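Local coordinates for oxidoreductase (PDB 3Q2K), which probably oxidises the 3'-hydroxyl of UDP-N-acetylglucosaminuronic acid with NAD+ as cofactor, a step toward 2,3-diacetamido-2,3-dideoxy-D-mannuronic acid, at residues G203-D217 with E344-Y356. Sequence-based numbering, arbitrary orientation.
Sequences GAFMNQASHYVDLLD and EGLQSLALLTAIY. With HP7 ((2S,3S,4R,5R,6R)-5-acetamido-6-[[[(2R,3S,4R,5R)-5-(2,4-dioxopyrimidin-1-yl)-3,4-dihydroxy-oxolan-2-yl]methoxy-hydroxy-phosphoryl]oxy-hydroxy-phosphoryl]oxy-3,4-dihydroxy-oxane-2-carboxylic acid), chain V.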
ATOM      1  N   GLY C 203     -10.510  -8.810 -23.786  1.00 21.34           N
ATOM      2  CA  GLY C 203      -9.357  -8.918 -24.676  1.00 20.59           C
ATOM      3  C   GLY C 203      -8.916 -10.356 -24.872  1.00 21.59           C
ATOM      4  O   GLY C 203      -9.704 -11.276 -24.634  1.00 26.32           O
ATOM      5  N   ALA C 204      -7.648 -10.565 -25.207  1.00 18.16           N
ATOM      6  CA  ALA C 204      -7.170 -11.930 -25.412  1.00 23.21           C
ATOM      7  C   ALA C 204      -7.562 -12.958 -24.346  1.00 36.63           C
ATOM      8  O   ALA C 204      -7.673 -14.161 -24.612  1.00 26.69           O
ATOM      9  CB  ALA C 204      -5.658 -11.908 -25.471  1.00 21.48           C
ATOM     10  N   PHE C 205      -7.591 -12.518 -23.091  1.00 20.58           N
ATOM     11  CA  PHE C 205      -7.792 -13.443 -21.972  1.00 35.87           C
ATOM     12  C   PHE C 205      -9.255 -13.857 -21.921  1.00 24.24           C
ATOM     13  O   PHE C 205      -9.556 -15.050 -21.870  1.00 24.91           O
ATOM     14  CB  PHE C 205      -7.400 -12.874 -20.599  1.00 19.64           C
ATOM     15  CG  PHE C 205      -5.938 -13.018 -20.290  1.00 18.35           C
ATOM     16  CD1 PHE C 205      -5.462 -14.126 -19.614  1.00 21.89           C
ATOM     17  CD2 PHE C 205      -5.027 -12.053 -20.699  1.00 19.27           C
ATOM     18  CE1 PHE C 205      -4.118 -14.238 -19.310  1.00 21.49           C
ATOM     19  CE2 PHE C 205      -3.680 -12.180 -20.426  1.00 28.60           C
ATOM     20  CZ  PHE C 205      -3.221 -13.265 -19.716  1.00 19.80           C
ATOM     21  N   MET C 206     -10.136 -12.862 -21.957  1.00 25.87           N
ATOM     22  CA  MET C 206     -11.559 -13.083 -21.744  1.00 21.73           C
ATOM     23  C   MET C 206     -12.226 -13.742 -22.947  1.00 26.50           C
ATOM     24  O   MET C 206     -13.082 -14.608 -22.796  1.00 29.32           O
ATOM     25  CB  MET C 206     -12.276 -11.770 -21.441  1.00 26.17           C
ATOM     26  CG  MET C 206     -13.755 -11.928 -21.118  1.00 40.30           C
ATOM     27  SD  MET C 206     -14.301 -10.343 -20.453  1.00 28.74           S
ATOM     28  CE  MET C 206     -13.877 -10.577 -18.732  1.00 25.41           C
ATOM     29  N   ASN C 207     -11.809 -13.377 -24.156  1.00 19.57           N
ATOM     30  CA  ASN C 207     -12.378 -14.015 -25.335  1.00 39.05           C
ATOM     31  C   ASN C 207     -11.652 -15.323 -25.654  1.00 35.18           C
ATOM     32  O   ASN C 207     -12.137 -16.388 -25.275  1.00 26.62           O
ATOM     33  CB  ASN C 207     -12.455 -13.049 -26.521  1.00 17.82           C
ATOM     34  CG  ASN C 207     -13.188 -13.659 -27.678  1.00 63.32           C
ATOM     35  OD1 ASN C 207     -13.006 -14.857 -27.879  1.00 19.10           O
ATOM     36  ND2 ASN C 207     -14.027 -12.895 -28.374  1.00 25.68           N
ATOM     37  N   GLN C 208     -10.458 -15.272 -26.239  1.00 25.65           N
ATOM     38  CA  GLN C 208      -9.835 -16.486 -26.778  1.00 16.59           C
ATOM     39  C   GLN C 208      -9.230 -17.457 -25.775  1.00 43.40           C
ATOM     40  O   GLN C 208      -9.303 -18.666 -25.989  1.00 25.96           O
ATOM     41  CB  GLN C 208      -8.734 -16.175 -27.802  1.00 19.32           C
ATOM     42  CG  GLN C 208      -9.259 -15.624 -29.107  1.00 14.50           C
ATOM     43  CD  GLN C 208      -9.455 -14.122 -29.060  1.00 23.48           C
ATOM     44  OE1 GLN C 208      -9.043 -13.460 -28.109  1.00 25.01           O
ATOM     45  NE2 GLN C 208     -10.040 -13.569 -30.115  1.00 25.96           N
ATOM     46  N   ALA C 209      -8.558 -16.936 -24.753  1.00 31.95           N
ATOM     47  CA  ALA C 209      -7.835 -17.803 -23.830  1.00 38.15           C
ATOM     48  C   ALA C 209      -8.690 -18.225 -22.636  1.00 42.08           C
ATOM     49  O   ALA C 209      -8.232 -18.943 -21.748  1.00 28.46           O
ATOM     50  CB  ALA C 209      -6.563 -17.116 -23.342  1.00 21.19           C
ATOM     51  N   SER C 210      -9.945 -17.793 -22.608  1.00 23.74           N
ATOM     52  CA  SER C 210     -10.818 -18.209 -21.510  1.00 26.32           C
ATOM     53  C   SER C 210     -10.987 -19.726 -21.359  1.00 23.74           C
ATOM     54  O   SER C 210     -11.073 -20.205 -20.232  1.00 24.20           O
ATOM     55  CB  SER C 210     -12.176 -17.499 -21.575  1.00 25.71           C
ATOM     56  OG  SER C 210     -12.842 -17.823 -22.782  1.00 37.92           O
ATOM     57  N   HIS C 211     -11.062 -20.475 -22.456  1.00 20.82           N
ATOM     58  CA  HIS C 211     -11.010 -21.935 -22.432  1.00 36.62           C
ATOM     59  C   HIS C 211      -9.766 -22.374 -21.682  1.00 20.36           C
ATOM     60  O   HIS C 211      -9.708 -23.492 -21.164  1.00 34.03           O
ATOM     61  CB  HIS C 211     -10.910 -22.545 -23.838  1.00 27.44           C
ATOM     62  CG  HIS C 211     -11.926 -22.018 -24.806  1.00 34.69           C
ATOM     63  ND1 HIS C 211     -13.187 -22.563 -24.924  1.00 28.94           N
ATOM     64  CD2 HIS C 211     -11.887 -20.974 -25.670  1.00 21.93           C
ATOM     65  CE1 HIS C 211     -13.867 -21.899 -25.842  1.00 21.37           C
ATOM     66  NE2 HIS C 211     -13.097 -20.936 -26.320  1.00 32.90           N
ATOM     67  N   TYR C 212      -8.737 -21.533 -21.725  1.00 21.66           N
ATOM     68  CA  TYR C 212      -7.468 -21.921 -21.125  1.00 13.53           C
ATOM     69  C   TYR C 212      -7.388 -21.450 -19.681  1.00 24.47           C
ATOM     70  O   TYR C 212      -6.886 -22.171 -18.825  1.00 23.95           O
ATOM     71  CB  TYR C 212      -6.285 -21.435 -21.963  1.00 26.84           C
ATOM     72  CG  TYR C 212      -6.337 -22.158 -23.283  1.00 17.87           C
ATOM     73  CD1 TYR C 212      -5.534 -23.262 -23.522  1.00 27.10           C
ATOM     74  CD2 TYR C 212      -7.256 -21.778 -24.253  1.00 18.95           C
ATOM     75  CE1 TYR C 212      -5.635 -23.942 -24.716  1.00 21.23           C
ATOM     76  CE2 TYR C 212      -7.377 -22.472 -25.442  1.00 28.25           C
ATOM     77  CZ  TYR C 212      -6.569 -23.567 -25.655  1.00 26.32           C
ATOM     78  OH  TYR C 212      -6.646 -24.242 -26.855  1.00 43.86           O
ATOM     79  N   VAL C 213      -7.913 -20.264 -19.398  1.00 25.91           N
ATOM     80  CA  VAL C 213      -8.070 -19.852 -18.012  1.00 15.01           C
ATOM     81  C   VAL C 213      -8.924 -20.854 -17.252  1.00 24.64           C
ATOM     82  O   VAL C 213      -8.568 -21.164 -16.119  1.00 29.85           O
ATOM     83  CB  VAL C 213      -8.620 -18.423 -17.921  1.00 24.61           C
ATOM     84  CG1 VAL C 213      -8.921 -18.032 -16.488  1.00 21.66           C
ATOM     85  CG2 VAL C 213      -7.565 -17.513 -18.485  1.00 21.66           C
ATOM     86  N   ASP C 214      -9.926 -21.418 -17.924  1.00 24.31           N
ATOM     87  CA  ASP C 214     -10.846 -22.407 -17.364  1.00 22.65           C
ATOM     88  C   ASP C 214     -10.103 -23.640 -16.864  1.00 23.61           C
ATOM     89  O   ASP C 214     -10.480 -24.205 -15.841  1.00 21.53           O
ATOM     90  CB  ASP C 214     -11.901 -22.851 -18.386  1.00 37.62           C
ATOM     91  CG  ASP C 214     -12.914 -23.828 -17.808  1.00 35.04           C
ATOM     92  OD1 ASP C 214     -13.603 -23.485 -16.825  1.00 30.61           O
ATOM     93  OD2 ASP C 214     -13.045 -24.957 -18.324  1.00 37.83           O
ATOM     94  N   LEU C 215      -9.061 -24.061 -17.572  1.00 19.04           N
ATOM     95  CA  LEU C 215      -8.270 -25.221 -17.163  1.00 34.69           C
ATOM     96  C   LEU C 215      -7.557 -25.081 -15.821  1.00 18.73           C
ATOM     97  O   LEU C 215      -7.302 -26.091 -15.168  1.00 25.07           O
ATOM     98  CB  LEU C 215      -7.197 -25.524 -18.209  1.00 16.86           C
ATOM     99  CG  LEU C 215      -7.702 -25.632 -19.649  1.00 36.49           C
ATOM    100  CD1 LEU C 215      -6.566 -26.139 -20.536  1.00 26.48           C
ATOM    101  CD2 LEU C 215      -8.847 -26.640 -19.679  1.00 37.81           C
ATOM    102  N   LEU C 216      -7.215 -23.853 -15.434  1.00 25.43           N
ATOM    103  CA  LEU C 216      -6.513 -23.613 -14.178  1.00 23.91           C
ATOM    104  C   LEU C 216      -7.226 -24.189 -12.966  1.00 38.30           C
ATOM    105  O   LEU C 216      -6.648 -24.946 -12.183  1.00 21.86           O
ATOM    106  CB  LEU C 216      -6.191 -22.136 -13.971  1.00 30.80           C
ATOM    107  CG  LEU C 216      -5.430 -21.584 -15.181  1.00 35.38           C
ATOM    108  CD1 LEU C 216      -5.299 -20.069 -15.098  1.00 18.75           C
ATOM    109  CD2 LEU C 216      -4.059 -22.230 -15.270  1.00 14.37           C
ATOM    110  N   ASP C 217      -8.490 -23.810 -12.814  1.00 19.97           N
ATOM    111  CA  ASP C 217      -9.261 -24.319 -11.687  1.00 21.11           C
ATOM    112  C   ASP C 217      -9.799 -25.723 -11.974  1.00 36.27           C
ATOM    113  O   ASP C 217      -9.643 -26.625 -11.156  1.00 35.87           O
ATOM    114  CB  ASP C 217     -10.445 -23.405 -11.360  1.00 17.41           C
ATOM    115  CG  ASP C 217     -11.230 -23.930 -10.183  1.00 64.77           C
ATOM    116  OD1 ASP C 217     -11.833 -25.014 -10.326  1.00 79.64           O
ATOM    117  OD2 ASP C 217     -11.189 -23.280  -9.120  1.00 40.50           O
ATOM    118  N   GLU C 344     -19.815 -23.377 -12.314  1.00 27.71           N
ATOM    119  CA  GLU C 344     -18.655 -23.798 -13.092  1.00 31.37           C
ATOM    120  C   GLU C 344     -18.067 -22.628 -13.881  1.00 37.40           C
ATOM    121  O   GLU C 344     -16.852 -22.426 -13.906  1.00 39.23           O
ATOM    122  CB  GLU C 344     -19.092 -24.857 -14.102  1.00 33.74           C
ATOM    123  CG  GLU C 344     -18.308 -26.148 -14.059  1.00100.00           C
ATOM    124  CD  GLU C 344     -17.665 -26.332 -12.705  1.00 49.92           C
ATOM    125  OE1 GLU C 344     -16.437 -26.509 -12.712  1.00 28.40           O
ATOM    126  OE2 GLU C 344     -18.339 -26.241 -11.659  1.00100.00           O
ATOM    127  N   GLY C 345     -18.957 -21.849 -14.489  1.00 29.66           N
ATOM    128  CA  GLY C 345     -18.620 -20.741 -15.385  1.00 27.93           C
ATOM    129  C   GLY C 345     -18.165 -19.506 -14.630  1.00 22.20           C
ATOM    130  O   GLY C 345     -17.334 -18.752 -15.133  1.00 30.97           O
ATOM    131  N   LEU C 346     -18.651 -19.340 -13.402  1.00 22.42           N
ATOM    132  CA  LEU C 346     -18.178 -18.255 -12.543  1.00 20.08           C
ATOM    133  C   LEU C 346     -16.727 -18.487 -12.134  1.00 27.19           C
ATOM    134  O   LEU C 346     -15.984 -17.536 -11.916  1.00 26.40           O
ATOM    135  CB  LEU C 346     -19.058 -18.078 -11.303  1.00 15.53           C
ATOM    136  CG  LEU C 346     -20.460 -17.469 -11.353  1.00 26.42           C
ATOM    137  CD1 LEU C 346     -21.139 -17.584  -9.963  1.00 26.67           C
ATOM    138  CD2 LEU C 346     -20.374 -16.026 -11.820  1.00 22.22           C
ATOM    139  N   GLN C 347     -16.312 -19.745 -12.041  1.00 20.47           N
ATOM    140  CA  GLN C 347     -14.976 -20.054 -11.565  1.00 26.05           C
ATOM    141  C   GLN C 347     -14.000 -19.377 -12.526  1.00 57.32           C
ATOM    142  O   GLN C 347     -13.105 -18.636 -12.126  1.00 19.70           O
ATOM    143  CB  GLN C 347     -14.760 -21.568 -11.558  1.00 20.30           C
ATOM    144  CG  GLN C 347     -14.248 -22.151 -10.263  1.00 41.24           C
ATOM    145  CD  GLN C 347     -15.096 -21.782  -9.060  1.00 73.52           C
ATOM    146  OE1 GLN C 347     -15.237 -22.589  -8.147  1.00 74.41           O
ATOM    147  NE2 GLN C 347     -15.654 -20.577  -9.035  1.00 59.38           N
ATOM    148  N   SER C 348     -14.142 -19.574 -13.830  1.00 18.28           N
ATOM    149  CA  SER C 348     -13.194 -18.909 -14.722  1.00 20.18           C
ATOM    150  C   SER C 348     -13.502 -17.407 -14.865  1.00 23.82           C
ATOM    151  O   SER C 348     -12.597 -16.593 -15.045  1.00 25.05           O
ATOM    152  CB  SER C 348     -13.270 -19.641 -16.059  1.00 23.03           C
ATOM    153  OG  SER C 348     -14.472 -19.214 -16.677  1.00 29.85           O
ATOM    154  N   LEU C 349     -14.765 -16.996 -14.758  1.00 20.23           N
ATOM    155  CA  LEU C 349     -15.050 -15.559 -14.795  1.00 25.92           C
ATOM    156  C   LEU C 349     -14.321 -14.862 -13.649  1.00 16.14           C
ATOM    157  O   LEU C 349     -13.828 -13.752 -13.810  1.00 17.44           O
ATOM    158  CB  LEU C 349     -16.545 -15.253 -14.669  1.00 14.71           C
ATOM    159  CG  LEU C 349     -16.888 -13.759 -14.757  1.00 23.99           C
ATOM    160  CD1 LEU C 349     -16.268 -13.152 -16.012  1.00 18.20           C
ATOM    161  CD2 LEU C 349     -18.403 -13.509 -14.835  1.00 26.94           C
ATOM    162  N   ALA C 350     -14.296 -15.495 -12.481  1.00 20.22           N
ATOM    163  CA  ALA C 350     -13.568 -14.969 -11.332  1.00 40.89           C
ATOM    164  C   ALA C 350     -12.060 -14.816 -11.526  1.00 23.38           C
ATOM    165  O   ALA C 350     -11.527 -13.767 -11.173  1.00 17.97           O
ATOM    166  CB  ALA C 350     -13.886 -15.769 -10.067  1.00 22.91           C
ATOM    167  N   LEU C 351     -11.361 -15.819 -12.054  1.00  9.86           N
ATOM    168  CA  LEU C 351      -9.980 -15.625 -12.490  1.00 20.20           C
ATOM    169  C   LEU C 351      -9.770 -14.537 -13.544  1.00 14.94           C
ATOM    170  O   LEU C 351      -8.789 -13.795 -13.487  1.00 23.69           O
ATOM    171  CB  LEU C 351      -9.449 -16.919 -13.103  1.00 15.55           C
ATOM    172  CG  LEU C 351      -9.105 -17.987 -12.070  1.00 43.03           C
ATOM    173  CD1 LEU C 351      -8.709 -19.250 -12.807  1.00 27.94           C
ATOM    174  CD2 LEU C 351      -7.926 -17.437 -11.284  1.00 41.71           C
ATOM    175  N   LEU C 352     -10.642 -14.454 -14.544  1.00 21.18           N
ATOM    176  CA  LEU C 352     -10.444 -13.417 -15.553  1.00 27.97           C
ATOM    177  C   LEU C 352     -10.594 -12.104 -14.815  1.00 25.00           C
ATOM    178  O   LEU C 352      -9.862 -11.162 -15.118  1.00 23.50           O
ATOM    179  CB  LEU C 352     -11.494 -13.450 -16.678  1.00 20.73           C
ATOM    180  CG  LEU C 352     -11.542 -14.785 -17.421  1.00 27.60           C
ATOM    181  CD1 LEU C 352     -12.781 -14.855 -18.306  1.00 22.04           C
ATOM    182  CD2 LEU C 352     -10.258 -14.973 -18.220  1.00 30.17           C
ATOM    183  N   THR C 353     -11.584 -12.010 -13.930  1.00 21.81           N
ATOM    184  CA  THR C 353     -11.798 -10.732 -13.249  1.00 27.02           C
ATOM    185  C   THR C 353     -10.540 -10.396 -12.447  1.00 15.50           C
ATOM    186  O   THR C 353     -10.018  -9.279 -12.471  1.00 24.60           O
ATOM    187  CB  THR C 353     -13.032 -10.770 -12.314  1.00 16.40           C
ATOM    188  OG1 THR C 353     -14.194 -11.096 -13.078  1.00 22.42           O
ATOM    189  CG2 THR C 353     -13.316  -9.403 -11.691  1.00 17.85           C
ATOM    190  N   ALA C 354     -10.017 -11.396 -11.746  1.00 21.23           N
ATOM    191  CA  ALA C 354      -8.835 -11.187 -10.911  1.00 12.20           C
ATOM    192  C   ALA C 354      -7.637 -10.774 -11.770  1.00 26.17           C
ATOM    193  O   ALA C 354      -6.913  -9.810 -11.484  1.00 14.67           O
ATOM    194  CB  ALA C 354      -8.530 -12.478 -10.107  1.00 13.34           C
ATOM    195  N   ILE C 355      -7.430 -11.511 -12.859  1.00 25.80           N
ATOM    196  CA  ILE C 355      -6.408 -11.106 -13.827  1.00 17.09           C
ATOM    197  C   ILE C 355      -6.591  -9.695 -14.394  1.00 17.08           C
ATOM    198  O   ILE C 355      -5.618  -8.949 -14.461  1.00 20.74           O
ATOM    199  CB  ILE C 355      -6.361 -12.069 -14.999  1.00 17.58           C
ATOM    200  CG1 ILE C 355      -5.729 -13.376 -14.512  1.00 15.24           C
ATOM    201  CG2 ILE C 355      -5.605 -11.436 -16.177  1.00 17.21           C
ATOM    202  CD1 ILE C 355      -5.933 -14.415 -15.570  1.00 31.68           C
ATOM    203  N   TYR C 356      -7.804  -9.277 -14.740  1.00 17.43           N
ATOM    204  CA  TYR C 356      -8.024  -7.930 -15.275  1.00 17.29           C
ATOM    205  C   TYR C 356      -7.890  -6.870 -14.191  1.00 33.75           C
ATOM    206  O   TYR C 356      -7.378  -5.793 -14.481  1.00 16.39           O
ATOM    207  CB  TYR C 356      -9.397  -7.777 -15.938  1.00 17.39           C
ATOM    208  CG  TYR C 356      -9.451  -8.284 -17.361  1.00 22.62           C
ATOM    209  CD1 TYR C 356      -8.332  -8.891 -17.930  1.00 27.01           C
ATOM    210  CD2 TYR C 356     -10.624  -8.244 -18.110  1.00 23.69           C
ATOM    211  CE1 TYR C 356      -8.368  -9.396 -19.231  1.00 26.10           C
ATOM    212  CE2 TYR C 356     -10.670  -8.755 -19.409  1.00 28.91           C
ATOM    213  CZ  TYR C 356      -9.532  -9.315 -19.974  1.00 39.07           C
ATOM    214  OH  TYR C 356      -9.504  -9.787 -21.274  1.00 25.35           O
TER
HETATM  215  N1  HP7 V 550      -7.098 -16.737 -37.177  1.00 42.29           N
HETATM  216  C2  HP7 V 550      -6.021 -16.243 -37.805  1.00 24.34           C
HETATM  217  O2  HP7 V 550      -5.935 -15.118 -38.336  1.00 34.67           O
HETATM  218  N3  HP7 V 550      -4.907 -16.988 -37.887  1.00 20.43           N
HETATM  219  C4  HP7 V 550      -4.885 -18.218 -37.332  1.00 34.07           C
HETATM  220  O4  HP7 V 550      -3.791 -18.816 -37.416  1.00 39.40           O
HETATM  221  C5  HP7 V 550      -5.993 -18.747 -36.673  1.00 30.34           C
HETATM  222  C6  HP7 V 550      -7.139 -17.953 -36.611  1.00 17.17           C
HETATM  223  PA  HP7 V 550     -10.898 -19.824 -35.555  1.00 53.04           P
HETATM  224  PB  HP7 V 550     -12.699 -20.763 -33.541  1.00 35.62           P
HETATM  225  O'P HP7 V 550     -11.344 -15.728 -32.096  1.00 25.60           O
HETATM  226  O'Q HP7 V 550     -13.421 -15.299 -31.990  1.00 21.91           O
HETATM  227  C1' HP7 V 550     -11.878 -19.741 -31.272  1.00 23.93           C
HETATM  228  O1A HP7 V 550      -9.789 -20.844 -35.426  1.00 34.54           O
HETATM  229  O1B HP7 V 550     -12.068 -22.126 -33.387  1.00 39.54           O
HETATM  230  C1C HP7 V 550      -8.283 -15.883 -37.114  1.00 22.53           C
HETATM  231  C2' HP7 V 550     -12.233 -19.953 -29.799  1.00 29.88           C
HETATM  232  N2' HP7 V 550     -12.728 -21.280 -29.458  1.00 28.46           N
HETATM  233  O2A HP7 V 550     -11.877 -19.817 -36.706  1.00 76.14           O
HETATM  234  O2B HP7 V 550     -13.977 -20.519 -34.301  1.00 30.96           O
HETATM  235  C2C HP7 V 550      -9.206 -16.198 -38.282  1.00 44.64           C
HETATM  236  O2C HP7 V 550      -9.819 -14.967 -38.666  1.00 41.03           O
HETATM  237  C3' HP7 V 550     -13.372 -19.007 -29.439  1.00 35.16           C
HETATM  238  O3' HP7 V 550     -13.823 -19.096 -28.074  1.00 30.78           O
HETATM  239  O3A HP7 V 550     -11.620 -19.718 -34.118  1.00100.00           O
HETATM  240  O3B HP7 V 550     -12.981 -20.219 -32.044  1.00 33.90           O
HETATM  241  C3C HP7 V 550     -10.335 -16.908 -37.559  1.00 79.21           C
HETATM  242  O3C HP7 V 550     -11.515 -16.726 -38.338  1.00 35.38           O
HETATM  243  C4' HP7 V 550     -12.944 -17.603 -29.864  1.00 24.33           C
HETATM  244  O4' HP7 V 550     -14.033 -16.741 -29.516  1.00 26.12           O
HETATM  245  C4C HP7 V 550     -10.419 -16.188 -36.220  1.00 22.55           C
HETATM  246  O4C HP7 V 550      -9.028 -16.127 -35.917  1.00 28.30           O
HETATM  247  C5' HP7 V 550     -12.757 -17.534 -31.378  1.00 24.03           C
HETATM  248  O5' HP7 V 550     -11.651 -18.380 -31.667  1.00 20.46           O
HETATM  249  C5C HP7 V 550     -11.005 -17.192 -35.235  1.00 31.21           C
HETATM  250  O5C HP7 V 550     -10.226 -18.366 -35.467  1.00 46.96           O
HETATM  251  C6' HP7 V 550     -12.496 -16.126 -31.835  1.00 35.89           C
HETATM  252  C7' HP7 V 550     -11.904 -22.284 -29.178  1.00 25.41           C
HETATM  253  O7' HP7 V 550     -10.707 -22.025 -29.109  1.00 24.80           O
HETATM  254  C8' HP7 V 550     -12.424 -23.677 -28.953  1.00 21.61           C
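Helix 210-217 and helix 344-356 cross at 105°, their axes 8.6 Å apart at closest approach, and Asp214 meets Ser348 with CA atoms only 5.0 Å apart. The approach is consistent with the small side chain of Ser348, whose CB lies against the CA and OD1 of Asp214; the Asp214 carboxylate forms a salt bridge to Arg153, as does that of Glu344. Beside this, Val213, the residue before Asp214, presses CG1 against CB of Leu351 at 3.6 Å, the two side chains running antiparallel alongside one another, while its CG2 meets CD2 of Leu352. Leu352 is forked between helix and loop, CD2 reaching Val213 and the carbonyl O of Phe205, CD1 the CA and CG of Met206. Ile355 lies over one face of the Phe205 ring, with CG2 4.3 Å above the plane at its centre. Both segments belong to the C-terminal alpha/beta domain of the GFO/IDH/MocA family; Val213 also touches Ile257 of strand 254-260, and Tyr212 and Leu216 touch Val178 of strand 173-181, placing the helix on the large mixed sheet. In the loop ahead of that helix, Gly203 N (2.9 Å) and Met206 N (3.2 Å) both donate to Tyr356 OH, the second less straight at 146°; with a further hydrogen bond to Glu240, this hydroxyl ties down the loop. Met206 extends CG anti to its own N (chi1 -176°), then bends at chi3, bringing SD to 5.3 Å from the centroid of the Tyr356 ring, an oblique Met-aromatic contact in which CE also packs on CE2. Between Met206 and Val213, three side chains reach the bound UDP-sugar: Asn207 OD1 accepts from O4', Gln208 NE2 donates to carboxylate O'P, and His211, which also touches the dinucleotide, meets the O3' hydroxyl through NE2 at 2.6 Å in the plane of its ring.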